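Local coordinates for inositol dehydrogenase (Lactobacillus casei, PDB 4N54), which probably catalyses the NAD-dependent oxidation of scyllo-inositol, and binds both the cofactor and this sugar alcohol in one cleft, at residues A[108-113]-A[130-135]; A[134-139]-A[193-198]; A[163-168]-A[257-262]. All blocks are in the same frame, centred on the assembly; numbering follows the deposited sequence.

Contact 1: residues A[108-113]-A[130-135]; sequences KPIGLD and LKFQLG. With NAI (1,4-dihydronicotinamide adenine dinucleotide), chain E; 2H3 ((1r,2r,3r,4r,5r,6r)-cyclohexane-1,2,3,4,5,6-hexol), chain F.
At the edge of the parallel Rossmann sheet, the loop after strand 103-106 packs on the last strand, 132-134. I110 and F132 make the closest touch. CD1 of I110 meets the ring of F132 at its edge, 3.4 Å from CZ. With CG1 anti to the backbone N (chi1 -163°), the I110 chain is stretched out toward that ring. Its CB also rests 4.2 Å from CD1 of L134. The same L134 methyl lies 4.1 Å from N of K108. No hydrogen bond links the segments; I94 of helix 90-99 touches both I110 and F132.

K108 turns its end away from the strand, into the active site. The cofactor hydroxyl O2D donates to K108 O at 3.0 Å. NZ is modelled on O2 and O1 of the inositol, at 2.7 Å and 2.8 Å, though its exact place is less sure. D191 pairs with the same amine. With an alanine here, O1 and O2 of the inositol are likely to lose this donor, and D191 its positive mate. A cis peptide links K108 to P109. With E107 before it, K108-P109 forms the Glu-Lys-Pro motif typical of the GFO/IDH/MocA active site, whose lysine reaches the substrate.

Contact 2: residues A[134-139]-A[193-198]; sequences LGFMRR and SIHDID. With NAI (1,4-dihydronicotinamide adenine dinucleotide), chain E; 2H3 ((1r,2r,3r,4r,5r,6r)-cyclohexane-1,2,3,4,5,6-hexol), chain F.
R139 meets D198 side-on with two nitrogens. NE gives a nearly straight bond to OD2 (2.8 Å, 169°), on the syn lone pair and in the guanidinium plane. NH2 reaches OD1 at 2.7 Å, somewhat out of both planes. Both carboxylate oxygens thus have a donor, and the two flat groups are nearly coplanar. The D198 carboxylate also lies flat over one face of the F136 ring, the planes 6° apart. Its CB makes a CH-pi contact with that ring, 3.8 Å from the centroid.

R138 is extended across H195. Its guanidinium carries CB of H195 over its centre, with CZ 3.4 Å from CB. The guanidinium and imidazole planes are almost parallel. NH1 bonds to D196 OD1 at 3.1 Å, from above the carboxylate plane and well bent. NH2 is satisfied by S166, which also bonds D196 OD2, while S164 bonds OD1.

H195 is held at both ring nitrogens. NE2 shares a hydrogen bond with O2 of the inositol, 2.7 Å away. ND1 bonds to a water that accepts from R138 N, so the water ties the ring to the backbone of the facing segment. M137 approaches the imidazole obliquely, SD 3.4 Å from CE1. That sulfur also takes a weak hydrogen bond from the nicotinamide N7N.

The segment 134-139 thus joins the end of Rossmann strand 132-134 to helix 193-204 of the second domain. W202, farther along that helix, makes a cation-pi contact with R139. Helix 301-317 packs against M137, helix 325-344 against I194 and I197, and strand 243-249 against S193 and D196.

Contact 3: residues A[163-168]-A[257-262]; sequences RSYSID and HVETEI. With 2H3 ((1r,2r,3r,4r,5r,6r)-cyclohexane-1,2,3,4,5,6-hexol), chain F.
R163 sits between two glutamates of the facing strand, E259 and E261. NE and NH2 both bond to E261 OE1, from the same face of its carboxylate; NE is 3.0 Å away. NH1 meets E259 OE1 at 3.2 Å. Both carboxylates stand about 80° to the guanidinium, yet their bonded oxygens lie at its edge. The chain gets there by a bend at chi3 (77°). H257 NE2 bonds to E259 OE1 at 2.8 Å, almost straight, from the face opposite R163 NH1. E259 is therefore held from two sides, which would probably favour its charged form.

The backbones are antiparallel, with their axes 4.5 Å apart. R163/E261, Y165/E259 and I167/H257 are hydrogen-bonded pairs, each with two N-H...O bonds. S164/T260 and S166/V258 are the non-hydrogen-bonded pairs between them. OG of S164 and OG1 of T260 are 2.5 Å apart on the face that also carries V258. On the other face, R163 NH1 lies over the centre of the Y165 ring. CB of Y165 rests 3.9 Å from CD2 at the edge of the H257 ring.

The R163 face meets the second subunit. There, Y165 OH bonds to E261 OE2 of the second subunit, and this chain's E261 OE2 to Y165 OH of that subunit; E259 salt-bridges R270 of that subunit. Beyond the pairing, D168 accepts from inositol O4 and O5, the latter 2.6 Å from OD2. The arrangement is typical of the C-terminal domain of GFO/IDH/MocA enzymes, whose open sheet carries substrate residues at one end and subunit contacts on one face.

Contacts 1 and 2 share L134 and G135, and their centres lie 11 Å apart. They touch where K108 CD comes 3.3 Å from H195 NE2, close to the inositol, and where P109 CB packs 3.6 Å from I194 CD1. Both also touch the cofactor. Contacts 2 and 3, with centres 12 Å apart, are joined by polar groups: D196 OD1 is 2.7 Å from S164 OG, and D196 OD2 is 2.8 Å from S166 OG. Contacts 1 and 3 do not touch; their nearest atoms are about 8 Å apart. The inositol bridges that gap, since K108, H195 and D168 each bind it from a different contact.

Contact 1: residues A[108-113]-A[130-135]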
# COMPACT_ATOMS: atom_id res chain seq x y z
N LYS A 108 19.44 0.89 -26.83
CA LYS A 108 19.44 2.30 -26.59
C LYS A 108 20.77 2.72 -26.01
O LYS A 108 21.49 1.89 -25.47
CB LYS A 108 18.33 2.62 -25.59
CG LYS A 108 18.46 1.88 -24.24
CD LYS A 108 18.98 2.78 -23.16
CE LYS A 108 20.32 2.36 -22.67
NZ LYS A 108 20.80 3.19 -21.56
N PRO A 109 21.14 3.99 -26.16
CA PRO A 109 20.58 4.93 -27.12
C PRO A 109 21.06 4.54 -28.50
O PRO A 109 21.95 3.72 -28.61
CB PRO A 109 21.21 6.26 -26.71
CG PRO A 109 22.39 5.91 -25.97
CD PRO A 109 22.11 4.64 -25.28
N ILE A 110 20.49 5.12 -29.54
CA ILE A 110 20.87 4.69 -30.88
C ILE A 110 22.29 5.14 -31.22
O ILE A 110 23.01 4.46 -31.90
CB ILE A 110 19.84 5.12 -31.95
CG1 ILE A 110 20.06 4.33 -33.23
CG2 ILE A 110 19.88 6.61 -32.19
CD1 ILE A 110 19.00 4.51 -34.22
N GLY A 111 22.67 6.29 -30.68
CA GLY A 111 23.98 6.86 -30.86
C GLY A 111 24.14 8.02 -29.92
O GLY A 111 23.26 8.30 -29.13
N LEU A 112 25.27 8.71 -30.02
CA LEU A 112 25.56 9.81 -29.13
C LEU A 112 25.76 11.10 -29.90
O LEU A 112 25.80 12.17 -29.32
CB LEU A 112 26.79 9.50 -28.29
CG LEU A 112 26.77 8.13 -27.63
CD1 LEU A 112 28.09 7.80 -27.01
CD2 LEU A 112 25.69 8.09 -26.59
N ASP A 113 25.91 10.99 -31.21
CA ASP A 113 26.08 12.17 -32.06
C ASP A 113 24.95 12.31 -33.06
O ASP A 113 24.60 11.38 -33.75
CB ASP A 113 27.42 12.11 -32.77
CG ASP A 113 27.62 13.27 -33.72
OD1 ASP A 113 27.21 13.16 -34.88
OD2 ASP A 113 28.20 14.28 -33.30
N LEU A 130 14.74 -4.33 -44.76
CA LEU A 130 15.28 -4.92 -43.54
C LEU A 130 14.66 -4.32 -42.30
O LEU A 130 14.30 -3.15 -42.30
CB LEU A 130 16.79 -4.73 -43.48
CG LEU A 130 17.60 -5.33 -44.60
CD1 LEU A 130 19.05 -5.23 -44.25
CD2 LEU A 130 17.21 -6.76 -44.85
N LYS A 131 14.55 -5.11 -41.25
CA LYS A 131 13.93 -4.66 -40.01
C LYS A 131 14.88 -3.85 -39.16
O LYS A 131 16.01 -4.26 -38.93
CB LYS A 131 13.42 -5.85 -39.20
CG LYS A 131 12.27 -6.59 -39.83
CD LYS A 131 11.10 -5.66 -40.07
CE LYS A 131 10.07 -6.29 -40.97
NZ LYS A 131 9.43 -5.32 -41.87
N PHE A 132 14.43 -2.69 -38.71
CA PHE A 132 15.15 -1.95 -37.70
C PHE A 132 14.30 -1.71 -36.47
O PHE A 132 13.26 -1.07 -36.53
CB PHE A 132 15.67 -0.62 -38.23
CG PHE A 132 16.45 0.15 -37.22
CD1 PHE A 132 17.73 -0.24 -36.88
CD2 PHE A 132 15.91 1.24 -36.60
CE1 PHE A 132 18.43 0.44 -35.96
CE2 PHE A 132 16.62 1.93 -35.67
CZ PHE A 132 17.88 1.52 -35.36
N GLN A 133 14.78 -2.22 -35.34
CA GLN A 133 14.10 -2.05 -34.07
C GLN A 133 15.07 -1.56 -33.02
O GLN A 133 16.12 -2.13 -32.82
CB GLN A 133 13.45 -3.36 -33.63
CG GLN A 133 12.60 -3.25 -32.40
CD GLN A 133 11.88 -4.54 -32.12
OE1 GLN A 133 11.50 -5.25 -33.02
NE2 GLN A 133 11.72 -4.85 -30.85
N LEU A 134 14.68 -0.50 -32.34
CA LEU A 134 15.45 0.06 -31.26
C LEU A 134 14.90 -0.42 -29.91
O LEU A 134 13.71 -0.59 -29.75
CB LEU A 134 15.41 1.57 -31.35
CG LEU A 134 16.14 2.37 -30.31
CD1 LEU A 134 17.60 2.02 -30.29
CD2 LEU A 134 15.94 3.80 -30.66
N GLY A 135 15.79 -0.61 -28.95
CA GLY A 135 15.48 -1.32 -27.72
C GLY A 135 14.93 -0.53 -26.57
O GLY A 135 15.40 -0.66 -25.45
PA NAI E . 28.78 -4.03 -20.67
O1A NAI E . 29.91 -3.14 -20.59
O2A NAI E . 28.27 -4.78 -19.52
O5B NAI E . 28.98 -5.05 -21.81
C5B NAI E . 29.68 -4.71 -22.96
C4B NAI E . 29.86 -5.90 -23.87
O4B NAI E . 30.19 -5.38 -25.15
C3B NAI E . 31.03 -6.78 -23.49
O3B NAI E . 30.73 -8.08 -23.92
C2B NAI E . 32.16 -6.32 -24.36
O2B NAI E . 33.01 -7.41 -24.62
C1B NAI E . 31.42 -5.92 -25.60
N9A NAI E . 32.15 -4.94 -26.39
C8A NAI E . 32.64 -3.80 -25.96
N7A NAI E . 33.25 -3.12 -26.94
C5A NAI E . 33.12 -3.83 -28.04
C6A NAI E . 33.52 -3.69 -29.44
N6A NAI E . 34.19 -2.62 -29.82
N1A NAI E . 33.20 -4.65 -30.31
C2A NAI E . 32.52 -5.72 -29.90
N3A NAI E . 32.11 -5.91 -28.64
C4A NAI E . 32.39 -5.03 -27.68
O3 NAI E . 27.62 -3.13 -21.25
PN NAI E . 26.10 -3.35 -21.01
O1N NAI E . 25.76 -2.88 -19.70
O2N NAI E . 25.73 -4.69 -21.42
O5D NAI E . 25.49 -2.37 -22.07
C5D NAI E . 25.27 -2.73 -23.41
C4D NAI E . 24.32 -1.79 -24.15
O4D NAI E . 23.01 -2.05 -23.74
C3D NAI E . 24.59 -0.33 -23.91
O3D NAI E . 24.41 0.37 -25.11
C2D NAI E . 23.53 0.04 -22.91
O2D NAI E . 23.14 1.39 -23.02
C1D NAI E . 22.40 -0.92 -23.23
N1N NAI E . 21.68 -1.35 -22.06
C2N NAI E . 20.38 -1.26 -22.10
C3N NAI E . 19.58 -1.64 -21.06
C7N NAI E . 18.11 -1.47 -21.18
O7N NAI E . 17.48 -1.36 -20.20
N7N NAI E . 17.50 -1.44 -22.33
C4N NAI E . 20.20 -2.20 -19.81
C5N NAI E . 21.63 -2.27 -19.91
C6N NAI E . 22.31 -1.84 -21.02
O3 2H3 F . 17.97 0.46 -17.83
C3 2H3 F . 19.19 1.06 -17.59
C4 2H3 F . 19.95 0.32 -16.52
O4 2H3 F . 19.30 0.45 -15.32
C5 2H3 F . 21.30 0.93 -16.31
O5 2H3 F . 21.99 0.27 -15.33
C6 2H3 F . 22.08 0.92 -17.58
O6 2H3 F . 23.31 1.47 -17.38
C1 2H3 F . 21.41 1.71 -18.65
O1 2H3 F . 22.09 1.48 -19.81
C2 2H3 F . 19.89 1.15 -18.90
O2 2H3 F . 19.19 1.97 -19.74

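Contact 2: residues A[134-139]-A[193-198]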
# COMPACT_ATOMS: atom_id res chain seq x y z
N LEU A 134 14.68 -0.50 -32.34
CA LEU A 134 15.45 0.06 -31.26
C LEU A 134 14.90 -0.42 -29.91
O LEU A 134 13.71 -0.59 -29.75
CB LEU A 134 15.41 1.57 -31.35
CG LEU A 134 16.14 2.37 -30.31
CD1 LEU A 134 17.60 2.02 -30.29
CD2 LEU A 134 15.94 3.80 -30.66
N GLY A 135 15.79 -0.61 -28.95
CA GLY A 135 15.48 -1.32 -27.72
C GLY A 135 14.93 -0.53 -26.57
O GLY A 135 15.40 -0.66 -25.45
N PHE A 136 13.93 0.28 -26.83
CA PHE A 136 13.17 0.91 -25.77
C PHE A 136 12.17 -0.09 -25.19
O PHE A 136 10.99 -0.04 -25.48
CB PHE A 136 12.48 2.15 -26.28
CG PHE A 136 13.39 3.31 -26.51
CD1 PHE A 136 14.13 3.83 -25.49
CD2 PHE A 136 13.48 3.90 -27.75
CE1 PHE A 136 14.96 4.89 -25.70
CE2 PHE A 136 14.30 4.96 -27.94
CZ PHE A 136 15.03 5.46 -26.92
N MET A 137 12.66 -0.99 -24.34
CA MET A 137 11.89 -2.11 -23.85
C MET A 137 10.68 -1.75 -22.99
O MET A 137 9.76 -2.54 -22.90
CB MET A 137 12.77 -3.10 -23.11
CG MET A 137 13.13 -2.70 -21.70
SD MET A 137 14.07 -1.20 -21.62
CE MET A 137 14.30 -1.08 -19.87
N ARG A 138 10.67 -0.58 -22.39
CA ARG A 138 9.54 -0.16 -21.59
C ARG A 138 8.23 -0.16 -22.37
O ARG A 138 7.18 -0.38 -21.82
CB ARG A 138 9.78 1.20 -20.98
CG ARG A 138 10.75 1.20 -19.84
CD ARG A 138 10.86 2.52 -19.17
NE ARG A 138 12.13 2.65 -18.46
CZ ARG A 138 12.43 3.65 -17.66
NH1 ARG A 138 11.57 4.60 -17.43
NH2 ARG A 138 13.60 3.68 -17.07
N ARG A 139 8.32 0.09 -23.67
CA ARG A 139 7.16 0.06 -24.55
C ARG A 139 6.52 -1.31 -24.58
O ARG A 139 5.37 -1.44 -24.95
CB ARG A 139 7.55 0.46 -25.97
CG ARG A 139 8.06 1.86 -26.09
CD ARG A 139 7.80 2.39 -27.46
NE ARG A 139 8.30 3.73 -27.63
CZ ARG A 139 7.96 4.51 -28.65
NH1 ARG A 139 7.12 4.07 -29.56
NH2 ARG A 139 8.46 5.72 -28.75
N SER A 193 18.13 8.58 -18.60
CA SER A 193 17.04 9.51 -18.83
C SER A 193 16.40 9.34 -20.20
O SER A 193 15.30 9.80 -20.43
CB SER A 193 17.51 10.94 -18.63
OG SER A 193 17.65 11.29 -17.29
N ILE A 194 17.10 8.66 -21.10
CA ILE A 194 16.60 8.49 -22.44
C ILE A 194 15.37 7.58 -22.50
O ILE A 194 14.53 7.76 -23.36
CB ILE A 194 17.69 8.04 -23.40
CG1 ILE A 194 17.22 8.21 -24.83
CG2 ILE A 194 18.10 6.62 -23.12
CD1 ILE A 194 18.26 8.22 -25.82
N HIS A 195 15.27 6.62 -21.59
CA HIS A 195 14.08 5.80 -21.47
C HIS A 195 12.86 6.64 -21.16
O HIS A 195 11.79 6.43 -21.71
CB HIS A 195 14.24 4.78 -20.36
CG HIS A 195 15.13 3.64 -20.69
ND1 HIS A 195 14.73 2.58 -21.47
CD2 HIS A 195 16.40 3.37 -20.32
CE1 HIS A 195 15.72 1.72 -21.57
NE2 HIS A 195 16.74 2.17 -20.88
N ASP A 196 13.04 7.59 -20.26
CA ASP A 196 11.98 8.46 -19.81
C ASP A 196 11.55 9.43 -20.89
O ASP A 196 10.39 9.75 -21.01
CB ASP A 196 12.42 9.22 -18.58
CG ASP A 196 12.81 8.32 -17.44
OD1 ASP A 196 11.94 7.64 -16.90
OD2 ASP A 196 14.00 8.31 -17.09
N ILE A 197 12.51 9.89 -21.67
CA ILE A 197 12.23 10.77 -22.78
C ILE A 197 11.32 10.07 -23.77
O ILE A 197 10.33 10.62 -24.19
CB ILE A 197 13.51 11.23 -23.47
CG1 ILE A 197 14.22 12.26 -22.60
CG2 ILE A 197 13.20 11.79 -24.82
CD1 ILE A 197 15.49 12.69 -23.12
N ASP A 198 11.64 8.83 -24.08
CA ASP A 198 10.84 8.05 -24.98
C ASP A 198 9.43 7.77 -24.46
O ASP A 198 8.49 7.78 -25.22
CB ASP A 198 11.53 6.75 -25.32
CG ASP A 198 10.78 5.97 -26.35
OD1 ASP A 198 10.79 6.38 -27.52
OD2 ASP A 198 10.16 4.95 -26.00
PA NAI E . 28.78 -4.03 -20.67
O1A NAI E . 29.91 -3.14 -20.59
O2A NAI E . 28.27 -4.78 -19.52
O5B NAI E . 28.98 -5.05 -21.81
C5B NAI E . 29.68 -4.71 -22.96
C4B NAI E . 29.86 -5.90 -23.87
O4B NAI E . 30.19 -5.38 -25.15
C3B NAI E . 31.03 -6.78 -23.49
O3B NAI E . 30.73 -8.08 -23.92
C2B NAI E . 32.16 -6.32 -24.36
O2B NAI E . 33.01 -7.41 -24.62
C1B NAI E . 31.42 -5.92 -25.60
N9A NAI E . 32.15 -4.94 -26.39
C8A NAI E . 32.64 -3.80 -25.96
N7A NAI E . 33.25 -3.12 -26.94
C5A NAI E . 33.12 -3.83 -28.04
C6A NAI E . 33.52 -3.69 -29.44
N6A NAI E . 34.19 -2.62 -29.82
N1A NAI E . 33.20 -4.65 -30.31
C2A NAI E . 32.52 -5.72 -29.90
N3A NAI E . 32.11 -5.91 -28.64
C4A NAI E . 32.39 -5.03 -27.68
O3 NAI E . 27.62 -3.13 -21.25
PN NAI E . 26.10 -3.35 -21.01
O1N NAI E . 25.76 -2.88 -19.70
O2N NAI E . 25.73 -4.69 -21.42
O5D NAI E . 25.49 -2.37 -22.07
C5D NAI E . 25.27 -2.73 -23.41
C4D NAI E . 24.32 -1.79 -24.15
O4D NAI E . 23.01 -2.05 -23.74
C3D NAI E . 24.59 -0.33 -23.91
O3D NAI E . 24.41 0.37 -25.11
C2D NAI E . 23.53 0.04 -22.91
O2D NAI E . 23.14 1.39 -23.02
C1D NAI E . 22.40 -0.92 -23.23
N1N NAI E . 21.68 -1.35 -22.06
C2N NAI E . 20.38 -1.26 -22.10
C3N NAI E . 19.58 -1.64 -21.06
C7N NAI E . 18.11 -1.47 -21.18
O7N NAI E . 17.48 -1.36 -20.20
N7N NAI E . 17.50 -1.44 -22.33
C4N NAI E . 20.20 -2.20 -19.81
C5N NAI E . 21.63 -2.27 -19.91
C6N NAI E . 22.31 -1.84 -21.02
O3 2H3 F . 17.97 0.46 -17.83
C3 2H3 F . 19.19 1.06 -17.59
C4 2H3 F . 19.95 0.32 -16.52
O4 2H3 F . 19.30 0.45 -15.32
C5 2H3 F . 21.30 0.93 -16.31
O5 2H3 F . 21.99 0.27 -15.33
C6 2H3 F . 22.08 0.92 -17.58
O6 2H3 F . 23.31 1.47 -17.38
C1 2H3 F . 21.41 1.71 -18.65
O1 2H3 F . 22.09 1.48 -19.81
C2 2H3 F . 19.89 1.15 -18.90
O2 2H3 F . 19.19 1.97 -19.74
O HOH W 1 12.28 1.72 -22.79

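Contact 3: residues A[163-168]-A[257-262]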
# COMPACT_ATOMS: atom_id res chain seq x y z
N ARG A 163 5.95 12.91 -14.55
CA ARG A 163 7.18 12.81 -13.77
C ARG A 163 7.72 11.41 -13.94
O ARG A 163 6.98 10.45 -13.83
CB ARG A 163 6.91 13.10 -12.31
CG ARG A 163 7.97 12.60 -11.37
CD ARG A 163 7.65 12.88 -9.94
NE ARG A 163 6.65 11.98 -9.39
CZ ARG A 163 6.90 10.77 -8.94
NH1 ARG A 163 8.12 10.28 -8.97
NH2 ARG A 163 5.92 10.03 -8.46
N SER A 164 9.00 11.29 -14.23
CA SER A 164 9.60 9.98 -14.39
C SER A 164 10.95 9.81 -13.68
O SER A 164 11.85 10.61 -13.86
CB SER A 164 9.69 9.63 -15.86
OG SER A 164 9.41 8.27 -16.08
N TYR A 165 11.06 8.78 -12.87
CA TYR A 165 12.28 8.48 -12.12
C TYR A 165 12.94 7.21 -12.64
O TYR A 165 12.29 6.21 -12.82
CB TYR A 165 11.98 8.27 -10.64
CG TYR A 165 11.71 9.48 -9.78
CD1 TYR A 165 11.37 10.70 -10.32
CD2 TYR A 165 11.79 9.38 -8.41
CE1 TYR A 165 11.11 11.77 -9.52
CE2 TYR A 165 11.54 10.43 -7.61
CZ TYR A 165 11.21 11.64 -8.16
OH TYR A 165 10.97 12.69 -7.34
N SER A 166 14.24 7.27 -12.87
CA SER A 166 15.02 6.09 -13.17
C SER A 166 16.29 6.08 -12.33
O SER A 166 17.27 6.71 -12.66
CB SER A 166 15.37 5.99 -14.65
OG SER A 166 14.23 6.02 -15.47
N ILE A 167 16.26 5.37 -11.22
CA ILE A 167 17.36 5.39 -10.29
C ILE A 167 17.87 3.98 -10.07
O ILE A 167 17.18 3.15 -9.52
CB ILE A 167 16.94 6.03 -8.98
CG1 ILE A 167 16.21 7.34 -9.25
CG2 ILE A 167 18.14 6.26 -8.08
CD1 ILE A 167 15.76 8.04 -8.06
N ASP A 168 19.08 3.72 -10.53
CA ASP A 168 19.73 2.43 -10.39
C ASP A 168 19.94 2.09 -8.92
O ASP A 168 20.01 2.97 -8.09
CB ASP A 168 21.07 2.41 -11.13
CG ASP A 168 21.01 1.62 -12.40
OD1 ASP A 168 20.11 0.79 -12.56
OD2 ASP A 168 21.90 1.80 -13.25
N HIS A 257 14.71 1.85 -8.72
CA HIS A 257 13.57 2.74 -8.75
C HIS A 257 13.26 3.30 -10.13
O HIS A 257 13.76 4.33 -10.52
CB HIS A 257 13.68 3.85 -7.73
CG HIS A 257 12.37 4.48 -7.39
ND1 HIS A 257 11.67 4.18 -6.25
CD2 HIS A 257 11.62 5.38 -8.07
CE1 HIS A 257 10.56 4.88 -6.23
NE2 HIS A 257 10.50 5.61 -7.32
N VAL A 258 12.42 2.58 -10.86
CA VAL A 258 11.90 3.08 -12.10
C VAL A 258 10.43 3.35 -11.92
O VAL A 258 9.64 2.43 -11.83
CB VAL A 258 12.15 2.13 -13.26
CG1 VAL A 258 11.62 2.70 -14.54
CG2 VAL A 258 13.62 1.88 -13.40
N GLU A 259 10.08 4.62 -11.83
CA GLU A 259 8.72 5.05 -11.58
C GLU A 259 8.31 6.09 -12.61
O GLU A 259 9.09 6.94 -12.98
CB GLU A 259 8.61 5.62 -10.17
CG GLU A 259 7.29 6.28 -9.87
CD GLU A 259 7.33 7.11 -8.62
OE1 GLU A 259 8.41 7.27 -8.05
OE2 GLU A 259 6.28 7.62 -8.22
N THR A 260 7.07 6.02 -13.06
CA THR A 260 6.55 6.99 -14.00
C THR A 260 5.13 7.41 -13.62
O THR A 260 4.24 6.58 -13.54
CB THR A 260 6.58 6.46 -15.45
OG1 THR A 260 7.92 6.22 -15.86
CG2 THR A 260 5.95 7.45 -16.38
N GLU A 261 4.95 8.69 -13.37
CA GLU A 261 3.68 9.25 -12.98
C GLU A 261 3.09 10.12 -14.08
O GLU A 261 3.78 10.93 -14.69
CB GLU A 261 3.85 10.06 -11.70
CG GLU A 261 2.83 11.14 -11.46
CD GLU A 261 3.34 12.24 -10.54
OE1 GLU A 261 3.63 11.96 -9.37
OE2 GLU A 261 3.43 13.38 -10.98
N ILE A 262 1.80 9.93 -14.33
CA ILE A 262 1.10 10.71 -15.34
C ILE A 262 -0.06 11.47 -14.72
O ILE A 262 -0.97 10.88 -14.19
CB ILE A 262 0.63 9.85 -16.50
CG1 ILE A 262 1.82 9.22 -17.17
CG2 ILE A 262 -0.10 10.69 -17.49
CD1 ILE A 262 1.54 8.04 -17.92
O3 2H3 F . 17.97 0.46 -17.83
C3 2H3 F . 19.19 1.06 -17.59
C4 2H3 F . 19.95 0.32 -16.52
O4 2H3 F . 19.30 0.45 -15.32
C5 2H3 F . 21.30 0.93 -16.31
O5 2H3 F . 21.99 0.27 -15.33
C6 2H3 F . 22.08 0.92 -17.58
O6 2H3 F . 23.31 1.47 -17.38
C1 2H3 F . 21.41 1.71 -18.65
O1 2H3 F . 22.09 1.48 -19.81
C2 2H3 F . 19.89 1.15 -18.90
O2 2H3 F . 19.19 1.97 -19.74